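PDB 4B0N: polyketide Synthase III, which probably transfers acyl groups as a type III polyketide synthase of the chalcone/stilbene synthase family, in a pathway to phlorotannin monomers of a brown alga. Local coordinates for residues Y42-G47 against K262-I267; I267-A272 against K316-G321; G47-N52 against A140-K145. All blocks are in the same frame, centred on the assembly; numbering follows the deposited sequence.

Interaction 1: residues Y42-G47 against K262-I267; sequences YPVIAG and KGTLAI
Residues 42-47 and 262-267 meet in a buried strand-to-strand contact, mostly apolar, where the outermost strands, within this chain, of its N-terminal and C-terminal sheets touch. One backbone hydrogen bond joins them: Ile267 N donates to Pro43 O over 2.9 Å. The short strand segments run at 121° to each other, and the CA atoms come nearest at Val44 and Ala266, 4.6 Å apart, so the two segments cross at this point and do not pair along their length. The methyl of Ala266, CB, sits at the crossing, close to Pro43 O and 3.7 Å from Val44 CG2; the CB of Tyr42 reaches the same methyl. The other branch of Val44 turns to the stretch before the strand. CG1 lies anti to the backbone N (chi1 -171°), which brings it 3.6 Å from Thr264 CG2 and also against Leu265 O. The hydroxyl of Thr264 takes no part, being hydrogen-bonded to Pro261 O.

Chalcone synthase-like enzymes have the thiolase fold, two related halves each with its own central sheet, and here strand 42-51 of the N-terminal half meets strand 265-274 of the C-terminal half. Strand 42-51 has its regular sheet partner elsewhere, in strand 245-255, through backbone bonds such as that of Val44 with Lys253. Beyond the crossing, Ile45 and Ile267 extend their CG1 branches toward each other, and their CD1 methyls meet at 4.0 Å. Helix 196-210 packs on this side, with Phe201 against Ile45 and Asn205 against both Pro43 and Ile267. The pyrrolidine ring of Pro43 packs beside Ile267, its CG 4.3 Å from Ile267 CB.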
ATOM      1  N   TYR A  42      -4.921 -15.089  19.484  1.00 42.37           N
ATOM      2  CA  TYR A  42      -4.612 -15.564  18.138  1.00 41.88           C
ATOM      3  C   TYR A  42      -5.528 -14.935  17.089  1.00 40.66           C
ATOM      4  O   TYR A  42      -6.716 -14.742  17.346  1.00 40.80           O
ATOM      5  CB  TYR A  42      -4.751 -17.087  18.073  1.00 42.86           C
ATOM      6  CG  TYR A  42      -3.764 -17.856  18.924  1.00 43.92           C
ATOM      7  CD1 TYR A  42      -2.467 -18.103  18.470  1.00 44.19           C
ATOM      8  CD2 TYR A  42      -4.133 -18.358  20.175  1.00 44.52           C
ATOM      9  CE1 TYR A  42      -1.562 -18.816  19.241  1.00 44.88           C
ATOM     10  CE2 TYR A  42      -3.235 -19.072  20.953  1.00 45.04           C
ATOM     11  CZ  TYR A  42      -1.953 -19.299  20.480  1.00 45.28           C
ATOM     12  OH  TYR A  42      -1.055 -20.005  21.243  1.00 46.01           O
ATOM     13  N   PRO A  43      -4.979 -14.612  15.903  1.00 39.56           N
ATOM     14  CA  PRO A  43      -5.832 -14.153  14.807  1.00 38.98           C
ATOM     15  C   PRO A  43      -6.548 -15.308  14.112  1.00 38.64           C
ATOM     16  O   PRO A  43      -5.925 -16.322  13.784  1.00 38.78           O
ATOM     17  CB  PRO A  43      -4.854 -13.456  13.855  1.00 38.58           C
ATOM     18  CG  PRO A  43      -3.531 -14.057  14.148  1.00 38.78           C
ATOM     19  CD  PRO A  43      -3.545 -14.516  15.576  1.00 39.31           C
ATOM     20  N   VAL A  44      -7.856 -15.151  13.914  1.00 38.39           N
ATOM     21  CA  VAL A  44      -8.682 -16.170  13.263  1.00 38.18           C
ATOM     22  C   VAL A  44      -9.512 -15.547  12.145  1.00 37.55           C
ATOM     23  O   VAL A  44     -10.062 -14.453  12.303  1.00 37.41           O
ATOM     24  CB  VAL A  44      -9.655 -16.862  14.253  1.00 38.64           C
ATOM     25  CG1 VAL A  44     -10.337 -18.048  13.585  1.00 38.84           C
ATOM     26  CG2 VAL A  44      -8.938 -17.323  15.515  1.00 38.95           C
ATOM     27  N   ILE A  45      -9.600 -16.254  11.021  1.00 37.01           N
ATOM     28  CA  ILE A  45     -10.511 -15.884   9.941  1.00 36.26           C
ATOM     29  C   ILE A  45     -11.940 -16.251  10.354  1.00 36.25           C
ATOM     30  O   ILE A  45     -12.301 -17.430  10.409  1.00 36.36           O
ATOM     31  CB  ILE A  45     -10.117 -16.556   8.602  1.00 35.99           C
ATOM     32  CG1 ILE A  45      -8.729 -16.076   8.157  1.00 35.46           C
ATOM     33  CG2 ILE A  45     -11.153 -16.267   7.521  1.00 35.74           C
ATOM     34  CD1 ILE A  45      -8.018 -17.011   7.203  1.00 35.35           C
ATOM     35  N   ALA A  46     -12.735 -15.229  10.664  1.00 36.04           N
ATOM     36  CA  ALA A  46     -14.114 -15.409  11.126  1.00 36.36           C
ATOM     37  C   ALA A  46     -15.114 -15.557   9.974  1.00 36.32           C
ATOM     38  O   ALA A  46     -16.138 -16.231  10.111  1.00 36.65           O
ATOM     39  CB  ALA A  46     -14.518 -14.262  12.044  1.00 36.19           C
ATOM     40  N   GLY A  47     -14.812 -14.924   8.845  1.00 35.92           N
ATOM     41  CA  GLY A  47     -15.642 -15.019   7.653  1.00 36.00           C
ATOM     42  C   GLY A  47     -14.811 -14.859   6.401  1.00 35.81           C
ATOM     43  O   GLY A  47     -13.853 -14.084   6.375  1.00 35.44           O
ATOM     44  N   LYS A 262     -14.835 -25.769  18.926  1.00 53.13           N
ATOM     45  CA  LYS A 262     -13.809 -26.808  18.870  1.00 53.69           C
ATOM     46  C   LYS A 262     -13.510 -27.247  17.438  1.00 52.78           C
ATOM     47  O   LYS A 262     -14.407 -27.668  16.705  1.00 52.69           O
ATOM     48  CB  LYS A 262     -14.191 -27.999  19.751  1.00 55.45           C
ATOM     49  CG  LYS A 262     -14.258 -27.644  21.229  1.00 56.75           C
ATOM     50  CD  LYS A 262     -14.155 -28.863  22.126  1.00 58.64           C
ATOM     51  CE  LYS A 262     -14.007 -28.444  23.579  1.00 59.81           C
ATOM     52  NZ  LYS A 262     -13.936 -29.619  24.487  1.00 62.11           N
ATOM     53  N   GLY A 263     -12.242 -27.122  17.049  1.00 40.97           N
ATOM     54  CA  GLY A 263     -11.805 -27.426  15.691  1.00 40.46           C
ATOM     55  C   GLY A 263     -11.288 -26.213  14.937  1.00 39.67           C
ATOM     56  O   GLY A 263     -10.747 -26.346  13.838  1.00 39.40           O
ATOM     57  N   THR A 264     -11.451 -25.033  15.535  1.00 39.17           N
ATOM     58  CA  THR A 264     -11.051 -23.761  14.920  1.00 38.38           C
ATOM     59  C   THR A 264      -9.562 -23.714  14.571  1.00 38.01           C
ATOM     60  O   THR A 264      -8.703 -24.023  15.404  1.00 38.17           O
ATOM     61  CB  THR A 264     -11.408 -22.557  15.828  1.00 38.29           C
ATOM     62  OG1 THR A 264     -12.809 -22.574  16.129  1.00 38.64           O
ATOM     63  CG2 THR A 264     -11.070 -21.234  15.154  1.00 37.57           C
ATOM     64  N   LEU A 265      -9.278 -23.336  13.326  1.00 37.49           N
ATOM     65  CA  LEU A 265      -7.917 -23.065  12.875  1.00 36.96           C
ATOM     66  C   LEU A 265      -7.626 -21.579  13.022  1.00 36.58           C
ATOM     67  O   LEU A 265      -8.451 -20.738  12.655  1.00 36.58           O
ATOM     68  CB  LEU A 265      -7.738 -23.476  11.410  1.00 36.59           C
ATOM     69  CG  LEU A 265      -7.729 -24.965  11.051  1.00 37.04           C
ATOM     70  CD1 LEU A 265      -7.972 -25.152   9.559  1.00 36.82           C
ATOM     71  CD2 LEU A 265      -6.427 -25.636  11.474  1.00 37.33           C
ATOM     72  N   ALA A 266      -6.456 -21.262  13.568  1.00 36.51           N
ATOM     73  CA  ALA A 266      -6.021 -19.875  13.695  1.00 36.33           C
ATOM     74  C   ALA A 266      -4.668 -19.667  13.025  1.00 36.19           C
ATOM     75  O   ALA A 266      -3.863 -20.595  12.946  1.00 36.42           O
ATOM     76  CB  ALA A 266      -5.957 -19.476  15.157  1.00 36.54           C
ATOM     77  N   ILE A 267      -4.425 -18.452  12.541  1.00 35.81           N
ATOM     78  CA  ILE A 267      -3.133 -18.116  11.947  1.00 35.97           C
ATOM     79  C   ILE A 267      -2.102 -17.893  13.065  1.00 36.49           C
ATOM     80  O   ILE A 267      -2.010 -16.805  13.646  1.00 36.40           O
ATOM     81  CB  ILE A 267      -3.224 -16.916  10.969  1.00 35.43           C
ATOM     82  CG1 ILE A 267      -4.332 -17.158   9.931  1.00 35.17           C
ATOM     83  CG2 ILE A 267      -1.885 -16.686  10.273  1.00 35.14           C
ATOM     84  CD1 ILE A 267      -4.708 -15.948   9.099  1.00 34.62           C
TER

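Interaction 2: residues I267-A272 against K316-G321; sequences IVDNHA and KKHKLG
Val268 makes the first touch along strand 267-272, its CG1 methyl lying 4.1 Å from CE1 of the His318 ring. Asp269 follows and carries the contact. With CG anti to the backbone N (chi1 -160°), its carboxylate reaches the turn 316-319, where OD2 accepts from two side chains. Lys317 NZ approaches Asp269 OD2 on its syn lone pair at 2.9 Å, forming a salt bridge. His318 NE2 donates to Asp269 OD2 from 3.2 Å along a nearly straight bond. That oxygen lies close to the imidazole plane, but the histidine meets it from above the carboxylate plane, the two flat groups being turned 57° apart. Two residues on, His271 also points to the turn, and its ND1 accepts a weak hydrogen bond from Lys317 NZ at 3.4 Å. The lysine chain, bent at chi3 (71°), places its amine between the aspartate and this second ring. The turn begins on the last residue of helix 299-316, which ends in a Schellman motif with Lys319 as C-prime residue; the contact thus ties that helix end to the outermost strand, within this chain, of the C-terminal sheet. With two donors on one oxygen, Asp269 is likely to remain ionised, and probably largely balances the charge of Lys317 at this surface.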
ATOM      1  N   ILE A 267      -4.425 -18.452  12.541  1.00 35.81           N
ATOM      2  CA  ILE A 267      -3.133 -18.116  11.947  1.00 35.97           C
ATOM      3  C   ILE A 267      -2.102 -17.893  13.065  1.00 36.49           C
ATOM      4  O   ILE A 267      -2.010 -16.805  13.646  1.00 36.40           O
ATOM      5  CB  ILE A 267      -3.224 -16.916  10.969  1.00 35.43           C
ATOM      6  CG1 ILE A 267      -4.332 -17.158   9.931  1.00 35.17           C
ATOM      7  CG2 ILE A 267      -1.885 -16.686  10.273  1.00 35.14           C
ATOM      8  CD1 ILE A 267      -4.708 -15.948   9.099  1.00 34.62           C
ATOM      9  N   VAL A 268      -1.342 -18.949  13.357  1.00 36.73           N
ATOM     10  CA  VAL A 268      -0.408 -18.976  14.486  1.00 37.05           C
ATOM     11  C   VAL A 268       0.853 -18.140  14.241  1.00 36.92           C
ATOM     12  O   VAL A 268       1.386 -17.531  15.175  1.00 36.98           O
ATOM     13  CB  VAL A 268      -0.016 -20.425  14.863  1.00 37.75           C
ATOM     14  CG1 VAL A 268       0.808 -20.451  16.144  1.00 38.41           C
ATOM     15  CG2 VAL A 268      -1.256 -21.285  15.038  1.00 37.97           C
ATOM     16  N   ASP A 269       1.330 -18.116  12.998  1.00 36.68           N
ATOM     17  CA  ASP A 269       2.536 -17.357  12.659  1.00 36.81           C
ATOM     18  C   ASP A 269       2.569 -16.916  11.197  1.00 36.64           C
ATOM     19  O   ASP A 269       1.837 -17.444  10.359  1.00 36.91           O
ATOM     20  CB  ASP A 269       3.795 -18.172  12.990  1.00 37.30           C
ATOM     21  CG  ASP A 269       5.050 -17.308  13.117  1.00 37.28           C
ATOM     22  OD1 ASP A 269       4.952 -16.152  13.586  1.00 36.90           O
ATOM     23  OD2 ASP A 269       6.142 -17.791  12.751  1.00 37.70           O
ATOM     24  N   ASN A 270       3.418 -15.931  10.914  1.00 36.46           N
ATOM     25  CA  ASN A 270       3.754 -15.542   9.550  1.00 36.34           C
ATOM     26  C   ASN A 270       5.268 -15.542   9.344  1.00 36.33           C
ATOM     27  O   ASN A 270       6.030 -15.248  10.269  1.00 36.45           O
ATOM     28  CB  ASN A 270       3.147 -14.178   9.189  1.00 36.20           C
ATOM     29  CG  ASN A 270       3.413 -13.116  10.243  1.00 36.35           C
ATOM     30  OD1 ASN A 270       4.534 -12.624  10.387  1.00 36.33           O
ATOM     31  ND2 ASN A 270       2.371 -12.744  10.977  1.00 36.39           N
ATOM     32  N   HIS A 271       5.695 -15.882   8.131  1.00 36.22           N
ATOM     33  CA  HIS A 271       7.114 -15.950   7.806  1.00 36.34           C
ATOM     34  C   HIS A 271       7.380 -15.388   6.444  1.00 36.02           C
ATOM     35  O   HIS A 271       6.557 -15.519   5.537  1.00 35.86           O
ATOM     36  CB  HIS A 271       7.614 -17.387   7.909  1.00 37.16           C
ATOM     37  CG  HIS A 271       9.121 -17.518   7.911  1.00 37.59           C
ATOM     38  ND1 HIS A 271       9.896 -16.967   8.865  1.00 37.77           N
ATOM     39  CD2 HIS A 271       9.983 -18.179   7.036  1.00 37.91           C
ATOM     40  CE1 HIS A 271      11.188 -17.249   8.610  1.00 38.18           C
ATOM     41  NE2 HIS A 271      11.239 -17.992   7.491  1.00 38.22           N
ATOM     42  N   ALA A 272       8.535 -14.744   6.300  1.00 36.03           N
ATOM     43  CA  ALA A 272       8.974 -14.183   5.029  1.00 36.09           C
ATOM     44  C   ALA A 272      10.430 -14.551   4.757  1.00 36.79           C
ATOM     45  O   ALA A 272      11.156 -14.943   5.671  1.00 37.14           O
ATOM     46  CB  ALA A 272       8.794 -12.674   5.030  1.00 35.66           C
ATOM     47  N   LYS A 316      10.550 -25.089  11.549  1.00 48.37           N
ATOM     48  CA  LYS A 316      11.536 -25.298  12.615  1.00 49.28           C
ATOM     49  C   LYS A 316      11.361 -24.315  13.774  1.00 48.94           C
ATOM     50  O   LYS A 316      11.762 -24.604  14.902  1.00 49.75           O
ATOM     51  CB  LYS A 316      12.969 -25.249  12.068  1.00 50.22           C
ATOM     52  CG  LYS A 316      13.434 -26.562  11.451  1.00 51.37           C
ATOM     53  CD  LYS A 316      14.772 -26.420  10.739  1.00 52.23           C
ATOM     54  CE  LYS A 316      15.100 -27.668   9.928  1.00 52.99           C
ATOM     55  NZ  LYS A 316      16.381 -27.550   9.176  1.00 53.27           N
ATOM     56  N   LYS A 317      10.755 -23.164  13.489  1.00 48.15           N
ATOM     57  CA  LYS A 317      10.417 -22.172  14.512  1.00 47.99           C
ATOM     58  C   LYS A 317       9.355 -22.705  15.478  1.00 48.08           C
ATOM     59  O   LYS A 317       9.233 -22.227  16.610  1.00 47.68           O
ATOM     60  CB  LYS A 317       9.918 -20.880  13.858  1.00 47.52           C
ATOM     61  CG  LYS A 317      10.998 -20.047  13.180  1.00 47.66           C
ATOM     62  CD  LYS A 317      10.406 -19.012  12.234  1.00 47.27           C
ATOM     63  CE  LYS A 317       9.700 -17.887  12.979  1.00 47.28           C
ATOM     64  NZ  LYS A 317       8.853 -17.063  12.070  1.00 47.20           N
ATOM     65  N   HIS A 318       8.597 -23.698  15.015  1.00 48.46           N
ATOM     66  CA  HIS A 318       7.511 -24.300  15.788  1.00 48.68           C
ATOM     67  C   HIS A 318       7.737 -25.765  16.053  1.00 49.56           C
ATOM     68  O   HIS A 318       6.806 -26.479  16.445  1.00 49.86           O
ATOM     69  CB  HIS A 318       6.180 -24.088  15.073  1.00 48.24           C
ATOM     70  CG  HIS A 318       5.800 -22.638  14.915  1.00 47.70           C
ATOM     71  ND1 HIS A 318       4.982 -22.006  15.776  1.00 47.38           N
ATOM     72  CD2 HIS A 318       6.169 -21.696  13.958  1.00 47.26           C
ATOM     73  CE1 HIS A 318       4.830 -20.727  15.391  1.00 46.92           C
ATOM     74  NE2 HIS A 318       5.558 -20.539  14.278  1.00 46.91           N
ATOM     75  N   LYS A 319       8.975 -26.219  15.844  1.00 49.85           N
ATOM     76  CA  LYS A 319       9.386 -27.608  16.109  1.00 50.29           C
ATOM     77  C   LYS A 319       8.595 -28.639  15.288  1.00 50.11           C
ATOM     78  O   LYS A 319       8.216 -29.700  15.794  1.00 50.41           O
ATOM     79  CB  LYS A 319       9.326 -27.911  17.616  1.00 50.76           C
ATOM     80  CG  LYS A 319      10.457 -27.272  18.404  1.00 51.37           C
ATOM     81  CD  LYS A 319       9.976 -26.608  19.683  1.00 51.40           C
ATOM     82  CE  LYS A 319      11.113 -25.819  20.320  1.00 51.84           C
ATOM     83  NZ  LYS A 319      10.639 -24.800  21.296  1.00 51.85           N
ATOM     84  N   LEU A 320       8.366 -28.313  14.015  1.00 49.22           N
ATOM     85  CA  LEU A 320       7.579 -29.153  13.111  1.00 48.88           C
ATOM     86  C   LEU A 320       8.318 -29.438  11.801  1.00 48.68           C
ATOM     87  O   LEU A 320       9.213 -28.688  11.405  1.00 48.36           O
ATOM     88  CB  LEU A 320       6.220 -28.502  12.814  1.00 48.34           C
ATOM     89  CG  LEU A 320       5.291 -28.071  13.959  1.00 48.15           C
ATOM     90  CD1 LEU A 320       4.171 -27.182  13.434  1.00 47.55           C
ATOM     91  CD2 LEU A 320       4.722 -29.251  14.739  1.00 48.42           C
ATOM     92  N   GLY A 321       7.937 -30.533  11.144  1.00 48.71           N
ATOM     93  CA  GLY A 321       8.507 -30.925   9.854  1.00 48.65           C
ATOM     94  C   GLY A 321       7.423 -31.091   8.806  1.00 48.39           C
ATOM     95  O   GLY A 321       6.236 -31.058   9.133  1.00 48.69           O
TER

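Interaction 3: residues G47-N52 against A140-K145; sequences GMAIGN and ARRAIK
Strand 47-51 runs roughly antiparallel to helix 140-145, at 150° between their directions, with the segment axes only 6.0 Å apart and Gly47 CA making a CH...O contact with Ala143 O at 3.5 Å. Glycine suits this position, since a CB on Gly47 would run into that same carbonyl oxygen. Small side chains fill the next part: Ala49 CB lies 4.0 Å from Ala143 CB and 3.5 Å from Ala143 N. Farther along the strand, the carbonyl of Ile50 is gripped end-on by Arg142 of the helix. Its NH1 and NH2 reach Ile50 O at 3.0 and 3.1 Å, and the oxygen lies in the guanidinium plane, while the donors tilt somewhat from the carbonyl plane. A bend at chi3 (-86°) turns the guanidinium to the strand, and NH2 is also salt-bridged to Asp138 one turn earlier in the helix. A leucine in place of Arg142 would remove both donors and would probably leave Ile50 O without these bonds and Asp138 without its charged mate. Met48 and Ile50 point the other way, onto helix 369-385. Helices thus cover both faces of the edge strand of the N-terminal sheet, the layered alpha/beta arrangement characteristic of the thiolase fold.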
ATOM      1  N   GLY A  47     -14.812 -14.924   8.845  1.00 35.92           N
ATOM      2  CA  GLY A  47     -15.642 -15.019   7.653  1.00 36.00           C
ATOM      3  C   GLY A  47     -14.811 -14.859   6.401  1.00 35.81           C
ATOM      4  O   GLY A  47     -13.853 -14.084   6.375  1.00 35.44           O
ATOM      5  N   MET A  48     -15.177 -15.599   5.362  1.00 36.25           N
ATOM      6  CA  MET A  48     -14.471 -15.546   4.089  1.00 36.40           C
ATOM      7  C   MET A  48     -15.458 -15.636   2.928  1.00 36.68           C
ATOM      8  O   MET A  48     -16.422 -16.402   2.978  1.00 37.31           O
ATOM      9  CB  MET A  48     -13.435 -16.673   4.013  1.00 36.80           C
ATOM     10  CG  MET A  48     -12.599 -16.696   2.741  1.00 36.95           C
ATOM     11  SD  MET A  48     -11.069 -17.635   2.914  1.00 37.08           S
ATOM     12  CE  MET A  48     -10.000 -16.382   3.616  1.00 36.77           C
ATOM     13  N   ALA A  49     -15.216 -14.838   1.893  1.00 36.46           N
ATOM     14  CA  ALA A  49     -16.019 -14.892   0.675  1.00 36.55           C
ATOM     15  C   ALA A  49     -15.150 -14.744  -0.565  1.00 36.31           C
ATOM     16  O   ALA A  49     -14.214 -13.941  -0.589  1.00 35.91           O
ATOM     17  CB  ALA A  49     -17.107 -13.828   0.698  1.00 36.43           C
ATOM     18  N   ILE A  50     -15.461 -15.540  -1.583  1.00 36.53           N
ATOM     19  CA  ILE A  50     -14.830 -15.411  -2.897  1.00 36.41           C
ATOM     20  C   ILE A  50     -15.794 -14.741  -3.877  1.00 36.22           C
ATOM     21  O   ILE A  50     -17.011 -14.769  -3.683  1.00 36.11           O
ATOM     22  CB  ILE A  50     -14.340 -16.769  -3.458  1.00 36.60           C
ATOM     23  CG1 ILE A  50     -15.482 -17.799  -3.487  1.00 36.93           C
ATOM     24  CG2 ILE A  50     -13.143 -17.269  -2.656  1.00 36.39           C
ATOM     25  CD1 ILE A  50     -15.237 -18.987  -4.396  1.00 37.22           C
ATOM     26  N   GLY A  51     -15.238 -14.138  -4.922  1.00 36.03           N
ATOM     27  CA  GLY A  51     -16.036 -13.424  -5.909  1.00 36.16           C
ATOM     28  C   GLY A  51     -15.346 -13.307  -7.250  1.00 36.17           C
ATOM     29  O   GLY A  51     -14.118 -13.363  -7.343  1.00 35.92           O
ATOM     30  N   ASN A  52     -16.147 -13.142  -8.294  1.00 36.57           N
ATOM     31  CA  ASN A  52     -15.636 -13.037  -9.654  1.00 36.67           C
ATOM     32  C   ASN A  52     -16.393 -12.014 -10.491  1.00 36.99           C
ATOM     33  O   ASN A  52     -17.566 -11.736 -10.221  1.00 37.39           O
ATOM     34  CB  ASN A  52     -15.676 -14.405 -10.335  1.00 36.80           C
ATOM     35  CG  ASN A  52     -14.585 -15.322  -9.841  1.00 36.48           C
ATOM     36  OD1 ASN A  52     -13.419 -14.947  -9.812  1.00 35.97           O
ATOM     37  ND2 ASN A  52     -14.961 -16.528  -9.441  1.00 36.87           N
ATOM     38  N   ALA A 140     -17.325  -8.276   0.160  1.00 34.22           N
ATOM     39  CA  ALA A 140     -17.229  -7.767   1.527  1.00 34.44           C
ATOM     40  C   ALA A 140     -18.523  -7.998   2.309  1.00 35.08           C
ATOM     41  O   ALA A 140     -18.479  -8.362   3.486  1.00 35.19           O
ATOM     42  CB  ALA A 140     -16.860  -6.292   1.526  1.00 34.30           C
ATOM     43  N   ARG A 141     -19.665  -7.791   1.651  1.00 35.57           N
ATOM     44  CA  ARG A 141     -20.971  -8.010   2.274  1.00 36.27           C
ATOM     45  C   ARG A 141     -21.156  -9.456   2.702  1.00 36.47           C
ATOM     46  O   ARG A 141     -21.617  -9.722   3.812  1.00 36.76           O
ATOM     47  CB  ARG A 141     -22.112  -7.604   1.342  1.00 36.84           C
ATOM     48  CG  ARG A 141     -22.504  -6.142   1.431  1.00 37.38           C
ATOM     49  CD  ARG A 141     -23.889  -5.916   0.850  1.00 38.09           C
ATOM     50  NE  ARG A 141     -23.957  -4.667   0.096  1.00 38.47           N
ATOM     51  CZ  ARG A 141     -23.784  -4.564  -1.222  1.00 38.65           C
ATOM     52  NH1 ARG A 141     -23.536  -5.642  -1.962  1.00 38.31           N
ATOM     53  NH2 ARG A 141     -23.865  -3.374  -1.804  1.00 38.93           N
ATOM     54  N   ARG A 142     -20.789 -10.381   1.820  1.00 36.62           N
ATOM     55  CA  ARG A 142     -20.899 -11.811   2.104  1.00 37.15           C
ATOM     56  C   ARG A 142     -19.909 -12.294   3.167  1.00 36.99           C
ATOM     57  O   ARG A 142     -20.264 -13.107   4.023  1.00 37.21           O
ATOM     58  CB  ARG A 142     -20.775 -12.635   0.818  1.00 37.22           C
ATOM     59  CG  ARG A 142     -22.051 -12.652  -0.008  1.00 37.73           C
ATOM     60  CD  ARG A 142     -22.018 -13.715  -1.093  1.00 37.90           C
ATOM     61  NE  ARG A 142     -21.374 -13.241  -2.316  1.00 37.73           N
ATOM     62  CZ  ARG A 142     -20.161 -13.602  -2.723  1.00 37.37           C
ATOM     63  NH1 ARG A 142     -19.439 -14.455  -2.007  1.00 37.25           N
ATOM     64  NH2 ARG A 142     -19.671 -13.111  -3.855  1.00 37.22           N
ATOM     65  N   ALA A 143     -18.681 -11.780   3.119  1.00 36.74           N
ATOM     66  CA  ALA A 143     -17.644 -12.134   4.092  1.00 36.88           C
ATOM     67  C   ALA A 143     -18.069 -11.825   5.527  1.00 37.23           C
ATOM     68  O   ALA A 143     -17.947 -12.674   6.414  1.00 37.44           O
ATOM     69  CB  ALA A 143     -16.337 -11.429   3.759  1.00 36.56           C
ATOM     70  N   ILE A 144     -18.569 -10.606   5.735  1.00 37.34           N
ATOM     71  CA  ILE A 144     -19.069 -10.155   7.034  1.00 37.53           C
ATOM     72  C   ILE A 144     -20.253 -11.014   7.491  1.00 38.22           C
ATOM     73  O   ILE A 144     -20.338 -11.382   8.664  1.00 38.36           O
ATOM     74  CB  ILE A 144     -19.455  -8.655   6.992  1.00 37.54           C
ATOM     75  CG1 ILE A 144     -18.211  -7.788   6.761  1.00 37.05           C
ATOM     76  CG2 ILE A 144     -20.165  -8.229   8.273  1.00 37.97           C
ATOM     77  CD1 ILE A 144     -18.504  -6.382   6.281  1.00 36.78           C
ATOM     78  N   LYS A 145     -21.149 -11.339   6.555  1.00 38.81           N
ATOM     79  CA  LYS A 145     -22.317 -12.182   6.832  1.00 39.64           C
ATOM     80  C   LYS A 145     -21.917 -13.562   7.351  1.00 39.92           C
ATOM     81  O   LYS A 145     -22.558 -14.099   8.256  1.00 40.36           O
ATOM     82  CB  LYS A 145     -23.194 -12.332   5.583  1.00 39.76           C
ATOM     83  CG  LYS A 145     -24.059 -11.124   5.264  0.30 40.04           C
ATOM     84  CD  LYS A 145     -24.695 -11.246   3.887  0.30 40.03           C
ATOM     85  CE  LYS A 145     -25.257  -9.913   3.419  0.30 40.18           C
ATOM     86  NZ  LYS A 145     -25.947 -10.026   2.105  0.30 40.24           N
TER

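Interactions 1 and 3 use successive parts of strand 42-51 and share Gly47, but the strand meets different elements in each: the edge strand of the other sheet in interaction 1, a helix of its own half in interaction 3. Interactions 1 and 2 share Ile267 on strand 265-274 and touch through Tyr42 and Val268. Interaction 1 is buried, and apolar packing dominates it; interaction 3 is partly buried and adds a charged side chain bound to a backbone carbonyl. Interaction 2, at the surface, relies on charged and polar side chains. Interactions 2 and 3 do not touch, their nearest atoms being about 8 Å apart.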